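Local atomic coordinates of putative alpha-L-fucosidase (PDB entry 3GZA), a protein that probably hydrolyses terminal alpha-L-fucosyl linkages of glycans, as expected of a glycoside hydrolase family 29 enzyme. Residues I110-D113 / F114-C118; R152-Q155 / A156-K159; Q251-L254 / L255-D259; F284-P287 / D288-N291. One frame throughout, in Å; residues are numbered along the deposited sequence.

In the fold
All four contacts are local and lie in the alpha-L-fucosidase part, which has a TIM-barrel type fold. They follow in series. Contact 1 is on helix 110-121, between the parallel strands 75-79 and 124-129. Contact 2 is on the long helix 148-171, centre about 31 Å from that of contact 1, and reaches the second subunit. Contact 3 covers helix 251-257 and its C-terminal end, about 34 Å between centres from contact 1 and on the opposite side of the chain's centre. Contact 4 is a turn between strand 264-273 and helix 296-304. No two touch; they sample the barrel's helix layer, the subunit interface, a surface helix and a loop, different parts of one domain.

Contact 1. Residues I110-D113 / F114-C118; sequences IVRD and FVNSC
Helix 110-121 links the parallel strands 75-79 and 124-129 of the barrel, and residues 110-118 form its first turns. Four backbone bonds join I110 to F114, V111 to V115, R112 to N116 and D113 to S117. The bond from F114 N to I110 O is 2.8 Å long. R112 and N116 are also joined at their side chains, by one water. The water accepts from R112 NH1 at 2.8 Å and donates to N116 OD1 at 2.7 Å. It lies at the edge of the guanidinium, in its plane. The arginine bends at chi3 (-48°), and its guanidinium swings away from N116; the water fills the distance from NH1 to OD1. The guanidinium and amide planes are 47° apart, and R112 CG packs 3.8 Å from N116 ND2. R112 NH2 is bonded to R172 O, which gives the group a second anchor.

On the buried side V111 CG1 and V115 CG1 meet at 4.4 Å. These valines pack on I127 and P125 of strand 124-129. F114 has CG anti to the backbone N (chi1 -177°), and its ring packs on A76 and L78 of strand 75-79. C118 SG sits over one face of that ring, 3.7 Å above its plane and offset toward the rim. S117 OG bonds to D62 and T61, and D113 OD2 forms a salt bridge with R104. One side of the helix is thus apolar and faces strands, while another carries the water bridge. This is the amphipathic helix of a beta-alpha-beta crossover, as in a TIM barrel.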
loop_
_atom_site.group_PDB
_atom_site.type_symbol
_atom_site.label_atom_id
_atom_site.label_comp_id
_atom_site.label_asym_id
_atom_site.label_seq_id
_atom_site.Cartn_x
_atom_site.Cartn_y
_atom_site.Cartn_z
ATOM N N ILE A 110 15.641 3.947 7.264
ATOM C CA ILE A 110 16.320 5.211 7.339
ATOM C C ILE A 110 16.010 5.907 8.663
ATOM O O ILE A 110 16.856 6.634 9.167
ATOM C CB ILE A 110 15.963 6.091 6.142
ATOM C CG1 ILE A 110 16.476 5.416 4.871
ATOM C CG2 ILE A 110 16.574 7.532 6.266
ATOM C CD1 ILE A 110 16.044 6.103 3.578
ATOM N N VAL A 111 14.828 5.663 9.238
ATOM C CA VAL A 111 14.526 6.199 10.570
ATOM C C VAL A 111 15.541 5.635 11.572
ATOM O O VAL A 111 16.071 6.363 12.426
ATOM C CB VAL A 111 13.076 5.898 10.976
ATOM C CG1 VAL A 111 12.846 6.334 12.438
ATOM C CG2 VAL A 111 12.083 6.601 10.028
ATOM N N ARG A 112 15.848 4.351 11.463
ATOM C CA ARG A 112 16.834 3.744 12.359
ATOM C C ARG A 112 18.232 4.326 12.155
ATOM O O ARG A 112 18.934 4.686 13.093
ATOM C CB ARG A 112 16.855 2.252 12.224
ATOM C CG ARG A 112 17.737 1.675 13.322
ATOM C CD ARG A 112 17.539 0.241 13.640
ATOM N NE ARG A 112 16.160 -0.134 13.825
ATOM C CZ ARG A 112 15.425 0.137 14.923
ATOM N NH1 ARG A 112 15.935 0.786 15.952
ATOM N NH2 ARG A 112 14.170 -0.291 14.982
ATOM N N ASP A 113 18.653 4.380 10.896
ATOM C CA ASP A 113 19.954 4.966 10.584
ATOM C C ASP A 113 20.009 6.360 11.229
ATOM O O ASP A 113 20.986 6.733 11.891
ATOM C CB ASP A 113 20.108 5.148 9.086
ATOM C CG ASP A 113 20.452 3.888 8.319
ATOM O OD1 ASP A 113 20.307 2.760 8.805
ATOM O OD2 ASP A 113 20.862 4.089 7.160
ATOM N N PHE A 114 18.949 7.123 11.036
ATOM C CA PHE A 114 18.860 8.515 11.482
ATOM C C PHE A 114 18.908 8.712 12.963
ATOM O O PHE A 114 19.723 9.515 13.463
ATOM C CB PHE A 114 17.564 9.111 10.935
ATOM C CG PHE A 114 17.384 10.556 11.251
ATOM C CD1 PHE A 114 17.970 11.503 10.479
ATOM C CD2 PHE A 114 16.597 10.969 12.308
ATOM C CE1 PHE A 114 17.837 12.843 10.770
ATOM C CE2 PHE A 114 16.422 12.343 12.574
ATOM C CZ PHE A 114 17.044 13.256 11.812
ATOM N N VAL A 115 18.121 7.937 13.703
ATOM C CA VAL A 115 18.151 8.112 15.148
ATOM C C VAL A 115 19.494 7.658 15.703
ATOM O O VAL A 115 20.051 8.275 16.632
ATOM C CB VAL A 115 16.989 7.418 15.882
ATOM C CG1 VAL A 115 15.613 7.946 15.422
ATOM C CG2 VAL A 115 17.073 5.901 15.749
ATOM N N ASN A 116 20.095 6.624 15.096
ATOM C CA ASN A 116 21.405 6.190 15.506
ATOM C C ASN A 116 22.456 7.305 15.284
ATOM O O ASN A 116 23.308 7.536 16.150
ATOM C CB ASN A 116 21.821 4.904 14.747
ATOM C CG ASN A 116 21.026 3.666 15.182
ATOM O OD1 ASN A 116 20.298 3.678 16.179
ATOM N ND2 ASN A 116 21.264 2.549 14.479
ATOM N N SER A 117 22.396 7.951 14.105
ATOM C CA SER A 117 23.315 9.033 13.772
ATOM C C SER A 117 23.138 10.176 14.733
ATOM O O SER A 117 24.117 10.743 15.198
ATOM C CB SER A 117 23.129 9.500 12.319
ATOM O OG SER A 117 23.477 8.454 11.433
ATOM N N CYS A 118 21.895 10.563 15.038
ATOM C CA CYS A 118 21.662 11.650 16.002
ATOM C C CYS A 118 22.396 11.359 17.290
ATOM O O CYS A 118 23.185 12.158 17.800
ATOM C CB CYS A 118 20.172 11.814 16.288
ATOM S SG CYS A 118 19.274 12.583 14.895
HETATM O O HOH W 1 18.458 1.777 16.793
#

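Contact 2. Residues R152-Q155 / A156-K159; sequences RNRQ and AWYK. With EDO (1,2-ethanediol), chain K.
R154 and W157 lie side by side on helix 148-171 and point the same way. W157 CZ3 sits over one face of the guanidinium, 3.9 Å above its plane and offset toward the rim. The two planes are 30° apart. The arginine is extended from CG to NE, which carries its end along to the indole. This is the closely packed side, where R154, W157 and Y158 are buried. R154 NH2 bonds to L137 O of its own chain and to L136 O of the second subunit, and W157 packs on P47 of that subunit.

Q155 and K159 cross with their aliphatic parts 4.1 Å apart, at Q155 CG and K159 CD. Their polar ends hold other parts of the chain: Q155 OE1 takes A144 N, Q155 NE2 gives to F142 O and D191 O, and K159 NZ gives to A190 O. Exposed R152 and partly exposed N153 make the solvent side. Beside W157 lies a 1,2-ethanediol, probably from the crystallisation liquor. Its O2 accepts a weak bond from W157 NE1 at 3.2 Å. The buried charge of R154 is met by backbone carbonyls from both subunits; the guanidinium probably helps to hold the two subunits together.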
loop_
_atom_site.group_PDB
_atom_site.type_symbol
_atom_site.label_atom_id
_atom_site.label_comp_id
_atom_site.label_asym_id
_atom_site.label_seq_id
_atom_site.Cartn_x
_atom_site.Cartn_y
_atom_site.Cartn_z
ATOM N N ARG A 152 -17.050 6.124 6.282
ATOM C CA ARG A 152 -16.990 6.007 7.772
ATOM C C ARG A 152 -16.074 4.899 8.197
ATOM O O ARG A 152 -15.194 5.098 9.059
ATOM C CB ARG A 152 -18.358 5.771 8.393
ATOM C CG ARG A 152 -19.239 6.970 8.314
ATOM C CD ARG A 152 -20.480 6.791 9.229
ATOM N NE ARG A 152 -21.234 5.578 8.911
ATOM C CZ ARG A 152 -22.172 5.496 7.974
ATOM N NH1 ARG A 152 -22.502 6.536 7.225
ATOM N NH2 ARG A 152 -22.770 4.341 7.762
ATOM N N ASN A 153 -16.232 3.736 7.578
ATOM C CA ASN A 153 -15.377 2.611 7.889
ATOM C C ASN A 153 -13.938 2.834 7.497
ATOM O O ASN A 153 -13.014 2.443 8.220
ATOM C CB ASN A 153 -15.931 1.324 7.254
ATOM C CG ASN A 153 -17.261 0.915 7.848
ATOM O OD1 ASN A 153 -17.515 1.144 9.029
ATOM N ND2 ASN A 153 -18.099 0.301 7.051
ATOM N N ARG A 154 -13.721 3.455 6.338
ATOM C CA ARG A 154 -12.365 3.700 5.895
ATOM C C ARG A 154 -11.688 4.733 6.788
ATOM O O ARG A 154 -10.498 4.604 7.126
ATOM C CB ARG A 154 -12.355 4.085 4.410
ATOM C CG ARG A 154 -10.968 4.181 3.900
ATOM C CD ARG A 154 -10.943 4.325 2.359
ATOM N NE ARG A 154 -9.604 4.395 1.794
ATOM C CZ ARG A 154 -8.833 3.342 1.544
ATOM N NH1 ARG A 154 -9.242 2.110 1.803
ATOM N NH2 ARG A 154 -7.643 3.546 1.019
ATOM N N GLN A 155 -12.423 5.740 7.235
ATOM C CA GLN A 155 -11.819 6.709 8.123
ATOM C C GLN A 155 -11.410 6.026 9.449
ATOM O O GLN A 155 -10.323 6.321 9.975
ATOM C CB GLN A 155 -12.790 7.828 8.404
ATOM C CG GLN A 155 -12.168 8.997 9.121
ATOM C CD GLN A 155 -11.279 9.795 8.229
ATOM O OE1 GLN A 155 -11.655 10.035 7.051
ATOM N NE2 GLN A 155 -10.154 10.313 8.782
ATOM N N ALA A 156 -12.258 5.121 9.953
ATOM C CA ALA A 156 -11.980 4.413 11.235
ATOM C C ALA A 156 -10.701 3.584 11.052
ATOM O O ALA A 156 -9.830 3.510 11.929
ATOM C CB ALA A 156 -13.147 3.561 11.637
ATOM N N TRP A 157 -10.606 2.905 9.918
ATOM C CA TRP A 157 -9.428 2.097 9.583
ATOM C C TRP A 157 -8.173 2.939 9.464
ATOM O O TRP A 157 -7.126 2.579 10.004
ATOM C CB TRP A 157 -9.702 1.296 8.294
ATOM C CG TRP A 157 -8.454 0.689 7.726
ATOM C CD1 TRP A 157 -7.867 -0.487 8.098
ATOM C CD2 TRP A 157 -7.641 1.227 6.692
ATOM N NE1 TRP A 157 -6.711 -0.682 7.396
ATOM C CE2 TRP A 157 -6.575 0.338 6.510
ATOM C CE3 TRP A 157 -7.717 2.370 5.894
ATOM C CZ2 TRP A 157 -5.587 0.559 5.549
ATOM C CZ3 TRP A 157 -6.727 2.566 4.947
ATOM C CH2 TRP A 157 -5.708 1.639 4.793
ATOM N N TYR A 158 -8.266 4.068 8.760
ATOM C CA TYR A 158 -7.151 4.936 8.574
ATOM C C TYR A 158 -6.658 5.482 9.925
ATOM O O TYR A 158 -5.451 5.558 10.175
ATOM C CB TYR A 158 -7.453 6.061 7.576
ATOM C CG TYR A 158 -6.268 6.965 7.368
ATOM C CD1 TYR A 158 -5.131 6.501 6.707
ATOM C CD2 TYR A 158 -6.268 8.302 7.803
ATOM C CE1 TYR A 158 -4.018 7.338 6.494
ATOM C CE2 TYR A 158 -5.197 9.128 7.605
ATOM C CZ TYR A 158 -4.041 8.654 6.946
ATOM O OH TYR A 158 -2.950 9.502 6.749
ATOM N N LYS A 159 -7.582 5.874 10.783
ATOM C CA LYS A 159 -7.186 6.321 12.104
ATOM C C LYS A 159 -6.368 5.228 12.842
ATOM O O LYS A 159 -5.356 5.529 13.466
ATOM C CB LYS A 159 -8.422 6.722 12.916
ATOM C CG LYS A 159 -9.010 8.075 12.443
ATOM C CD LYS A 159 -10.445 8.381 12.826
ATOM C CE LYS A 159 -10.689 8.403 14.278
ATOM N NZ LYS A 159 -12.139 8.812 14.494
HETATM C C1 EDO K . -5.560 -0.506 10.799
HETATM O O1 EDO K . -5.661 -1.465 11.924
HETATM C C2 EDO K . -4.219 -0.901 10.109
HETATM O O2 EDO K . -4.380 -1.918 9.162
#

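Contact 3. Residues Q251-L254 / L255-D259; sequences QLEL and LKHGD
L255 meets Q251 and L252 one turn back on helix 251-257. Its N bonds to Q251 O at 2.9 Å. Its CD1 touches L252 CD2 at 4.2 Å.

K256 comes next. Its N bonds to L252 O, and its side chain runs out fully extended beyond CG. NZ is 4.9 Å from E253 OE2, so the opposite charges do not meet directly. A water joins them: it accepts from K256 NZ at 2.8 Å and donates to E253 OE2 at 2.6 Å.

H257 lies alongside E253, both pointing the same way. E253 bends at chi2 (-66°), and this puts OE1 at the edge of the imidazole, 3.3 Å from H257 CD2. The carboxylate and ring planes are 34° apart. H257 ND1 bonds to P230 O, which helps to fix the ring's rotation. The backbone bond from H257 N to E253 O is weak.

G258 leaves the helix with positive phi (73°), yet its N still bonds to L254 O at 2.7 Å. D259 then packs its CB 3.8 Å from L254 CD1, and its OD1 accepts from N261 N.

The helix rests on strand 234-235: L254 and L255 both pack on F235. L254 also touches P236 and I245. Beyond the helix end, D259 is backbone-bonded to T234 of the same strand.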
loop_
_atom_site.group_PDB
_atom_site.type_symbol
_atom_site.label_atom_id
_atom_site.label_comp_id
_atom_site.label_asym_id
_atom_site.label_seq_id
_atom_site.Cartn_x
_atom_site.Cartn_y
_atom_site.Cartn_z
ATOM N N GLN A 251 -5.448 35.445 15.114
ATOM C CA GLN A 251 -4.652 34.272 15.431
ATOM C C GLN A 251 -3.206 34.298 14.972
ATOM O O GLN A 251 -2.340 33.785 15.687
ATOM C CB GLN A 251 -5.319 32.999 14.922
ATOM C CG GLN A 251 -6.703 32.827 15.471
ATOM C CD GLN A 251 -7.242 31.451 15.208
ATOM O OE1 GLN A 251 -6.530 30.575 14.701
ATOM N NE2 GLN A 251 -8.488 31.248 15.545
ATOM N N LEU A 252 -2.917 34.830 13.784
ATOM C CA LEU A 252 -1.527 34.902 13.359
ATOM C C LEU A 252 -0.776 35.795 14.291
ATOM O O LEU A 252 0.348 35.474 14.606
ATOM C CB LEU A 252 -1.316 35.417 11.924
ATOM C CG LEU A 252 -1.368 34.374 10.831
ATOM C CD1 LEU A 252 -1.233 35.082 9.489
ATOM C CD2 LEU A 252 -0.335 33.282 10.991
ATOM N N GLU A 253 -1.371 36.901 14.732
ATOM C CA GLU A 253 -0.659 37.770 15.678
ATOM C C GLU A 253 -0.385 37.031 16.968
ATOM O O GLU A 253 0.649 37.209 17.552
ATOM C CB GLU A 253 -1.435 39.036 15.977
ATOM C CG GLU A 253 -1.466 39.998 14.805
ATOM C CD GLU A 253 -0.116 40.556 14.467
ATOM O OE1 GLU A 253 0.650 40.891 15.388
ATOM O OE2 GLU A 253 0.178 40.671 13.260
ATOM N N LEU A 254 -1.344 36.231 17.418
ATOM C CA LEU A 254 -1.175 35.430 18.624
ATOM C C LEU A 254 -0.059 34.404 18.453
ATOM O O LEU A 254 0.730 34.210 19.371
ATOM C CB LEU A 254 -2.535 34.809 19.030
ATOM C CG LEU A 254 -2.521 33.827 20.194
ATOM C CD1 LEU A 254 -1.994 34.534 21.463
ATOM C CD2 LEU A 254 -3.927 33.199 20.403
ATOM N N LEU A 255 0.062 33.736 17.289
ATOM C CA LEU A 255 1.203 32.800 17.070
ATOM C C LEU A 255 2.545 33.499 17.086
ATOM O O LEU A 255 3.501 33.022 17.676
ATOM C CB LEU A 255 1.020 32.046 15.760
ATOM C CG LEU A 255 -0.183 31.108 15.688
ATOM C CD1 LEU A 255 -0.363 30.657 14.246
ATOM C CD2 LEU A 255 -0.031 29.885 16.657
ATOM N N LYS A 256 2.599 34.682 16.468
ATOM C CA LYS A 256 3.814 35.451 16.356
ATOM C C LYS A 256 4.335 36.078 17.631
ATOM O O LYS A 256 5.552 36.328 17.749
ATOM C CB LYS A 256 3.583 36.555 15.299
ATOM C CG LYS A 256 3.515 35.988 13.874
ATOM C CD LYS A 256 3.095 37.021 12.834
ATOM C CE LYS A 256 3.081 36.382 11.426
ATOM N NZ LYS A 256 2.404 37.264 10.475
ATOM N N HIS A 257 3.420 36.385 18.546
ATOM C CA HIS A 257 3.741 37.084 19.785
ATOM C C HIS A 257 3.476 36.296 21.069
ATOM O O HIS A 257 4.034 36.629 22.102
ATOM C CB HIS A 257 2.907 38.399 19.884
ATOM C CG HIS A 257 3.317 39.472 18.905
ATOM N ND1 HIS A 257 4.383 40.310 19.127
ATOM C CD2 HIS A 257 2.797 39.834 17.701
ATOM C CE1 HIS A 257 4.504 41.145 18.107
ATOM N NE2 HIS A 257 3.543 40.890 17.232
ATOM N N GLY A 258 2.550 35.343 21.040
ATOM C CA GLY A 258 2.081 34.700 22.264
ATOM C C GLY A 258 1.197 35.656 23.067
ATOM O O GLY A 258 0.802 36.742 22.601
ATOM N N ASP A 259 0.869 35.268 24.302
ATOM C CA ASP A 259 -0.006 36.025 25.143
ATOM C C ASP A 259 0.601 36.013 26.527
ATOM O O ASP A 259 0.590 35.005 27.230
ATOM C CB ASP A 259 -1.401 35.382 25.131
ATOM C CG ASP A 259 -2.398 36.065 26.027
ATOM O OD1 ASP A 259 -2.097 37.067 26.722
ATOM O OD2 ASP A 259 -3.549 35.542 26.036
HETATM O O HOH W 2 0.168 38.623 11.585
#

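Contact 4. Residues F284-P287 / D288-N291; sequences FWEP and DDEN
E290 is bent at chi2 (74°), which folds its carboxylate back toward W285. With CG anti to the backbone N (chi1 -170°), the W285 indole crosses the E290 side chain obliquely. E290 OE2 ends 4.1 Å from W285 CZ2. The ring and carboxylate planes are 68° apart. Two waters fill in the link. One, at the ring edge and in its plane, accepts from W285 NE1 at 2.9 Å and donates to E290 OE2 at 2.7 Å. The other lies over one face of the indole and gives a weak bond to E290 OE2.

E286 to D289 form a type II beta turn, in the loop between strand 264-273 and helix 296-304. The second water bridges the ends of the turn: it donates to E286 O and accepts from D289 N at 2.9 Å. E286 and D289 also bring like charges close, with E286 OE2 3.9 Å from D289 OD2. R280 NH2 forms salt bridges to E286 OE1 and D289 OD2, which probably offsets their repulsion. E286 OE1 also accepts from Y38 N, and D289 OD1 from N292 ND2. The E286 side chain is about 5 Å from the bound sodium ion.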
loop_
_atom_site.group_PDB
_atom_site.type_symbol
_atom_site.label_atom_id
_atom_site.label_comp_id
_atom_site.label_asym_id
_atom_site.label_seq_id
_atom_site.Cartn_x
_atom_site.Cartn_y
_atom_site.Cartn_z
ATOM N N PHE A 284 12.196 20.469 0.331
ATOM C CA PHE A 284 12.787 19.269 -0.315
ATOM C C PHE A 284 13.886 19.579 -1.320
ATOM O O PHE A 284 13.938 20.667 -1.920
ATOM C CB PHE A 284 11.684 18.501 -1.092
ATOM C CG PHE A 284 10.669 17.793 -0.232
ATOM C CD1 PHE A 284 10.955 16.539 0.251
ATOM C CD2 PHE A 284 9.433 18.360 0.058
ATOM C CE1 PHE A 284 10.001 15.834 0.990
ATOM C CE2 PHE A 284 8.522 17.693 0.808
ATOM C CZ PHE A 284 8.820 16.428 1.319
ATOM N N TRP A 285 14.759 18.602 -1.504
ATOM C CA TRP A 285 15.763 18.679 -2.554
ATOM C C TRP A 285 15.066 18.614 -3.896
ATOM O O TRP A 285 14.245 17.743 -4.146
ATOM C CB TRP A 285 16.776 17.547 -2.438
ATOM C CG TRP A 285 17.926 17.776 -3.358
ATOM C CD1 TRP A 285 19.106 18.419 -3.057
ATOM C CD2 TRP A 285 18.002 17.457 -4.766
ATOM N NE1 TRP A 285 19.893 18.498 -4.173
ATOM C CE2 TRP A 285 19.249 17.905 -5.224
ATOM C CE3 TRP A 285 17.141 16.815 -5.674
ATOM C CZ2 TRP A 285 19.644 17.770 -6.548
ATOM C CZ3 TRP A 285 17.547 16.703 -7.003
ATOM C CH2 TRP A 285 18.803 17.155 -7.400
ATOM N N GLU A 286 15.467 19.507 -4.784
ATOM C CA GLU A 286 14.972 19.636 -6.140
ATOM C C GLU A 286 16.178 19.991 -7.004
ATOM O O GLU A 286 17.166 20.538 -6.512
ATOM C CB GLU A 286 13.904 20.729 -6.245
ATOM C CG GLU A 286 12.717 20.479 -5.418
ATOM C CD GLU A 286 11.922 21.700 -5.238
ATOM O OE1 GLU A 286 11.228 22.091 -6.172
ATOM O OE2 GLU A 286 11.962 22.265 -4.126
ATOM N N PRO A 287 16.126 19.686 -8.294
ATOM C CA PRO A 287 17.276 20.042 -9.126
ATOM C C PRO A 287 17.515 21.540 -9.250
ATOM O O PRO A 287 16.553 22.335 -9.209
ATOM C CB PRO A 287 16.902 19.488 -10.512
ATOM C CG PRO A 287 15.816 18.436 -10.212
ATOM C CD PRO A 287 15.102 18.891 -8.991
ATOM N N ASP A 288 18.788 21.895 -9.432
ATOM C CA ASP A 288 19.215 23.269 -9.692
ATOM C C ASP A 288 18.893 24.296 -8.592
ATOM O O ASP A 288 18.783 25.494 -8.879
ATOM C CB ASP A 288 18.649 23.744 -11.021
ATOM C CG ASP A 288 18.987 22.778 -12.183
ATOM O OD1 ASP A 288 20.186 22.501 -12.406
ATOM O OD2 ASP A 288 18.046 22.274 -12.828
ATOM N N ASP A 289 18.886 23.858 -7.352
ATOM C CA ASP A 289 18.675 24.750 -6.225
ATOM C C ASP A 289 19.975 24.968 -5.417
ATOM O O ASP A 289 19.920 25.578 -4.352
ATOM C CB ASP A 289 17.579 24.229 -5.274
ATOM C CG ASP A 289 16.187 24.688 -5.665
ATOM O OD1 ASP A 289 16.055 25.754 -6.316
ATOM O OD2 ASP A 289 15.226 23.949 -5.313
ATOM N N GLU A 290 21.131 24.547 -5.939
ATOM C CA GLU A 290 22.377 24.682 -5.194
ATOM C C GLU A 290 22.668 26.099 -4.750
ATOM O O GLU A 290 23.247 26.324 -3.673
ATOM C CB GLU A 290 23.566 24.145 -6.004
ATOM C CG GLU A 290 23.547 22.643 -6.174
ATOM C CD GLU A 290 22.518 22.108 -7.160
ATOM O OE1 GLU A 290 22.058 22.932 -8.032
ATOM O OE2 GLU A 290 22.217 20.867 -7.051
ATOM N N ASN A 291 22.313 27.053 -5.579
ATOM C CA ASN A 291 22.650 28.419 -5.298
ATOM C C ASN A 291 21.533 29.187 -4.588
ATOM O O ASN A 291 21.674 30.386 -4.451
ATOM C CB ASN A 291 23.125 29.087 -6.566
ATOM C CG ASN A 291 24.543 28.565 -6.983
ATOM O OD1 ASN A 291 25.431 28.414 -6.130
ATOM N ND2 ASN A 291 24.719 28.248 -8.248
HETATM O O HOH W 3 15.905 22.132 -3.330
HETATM O O HOH W 4 22.353 19.971 -4.509
HETATM O O HOH W 5 19.663 21.328 -6.111
HETATM O O HOH W 6 15.461 25.053 -9.037
#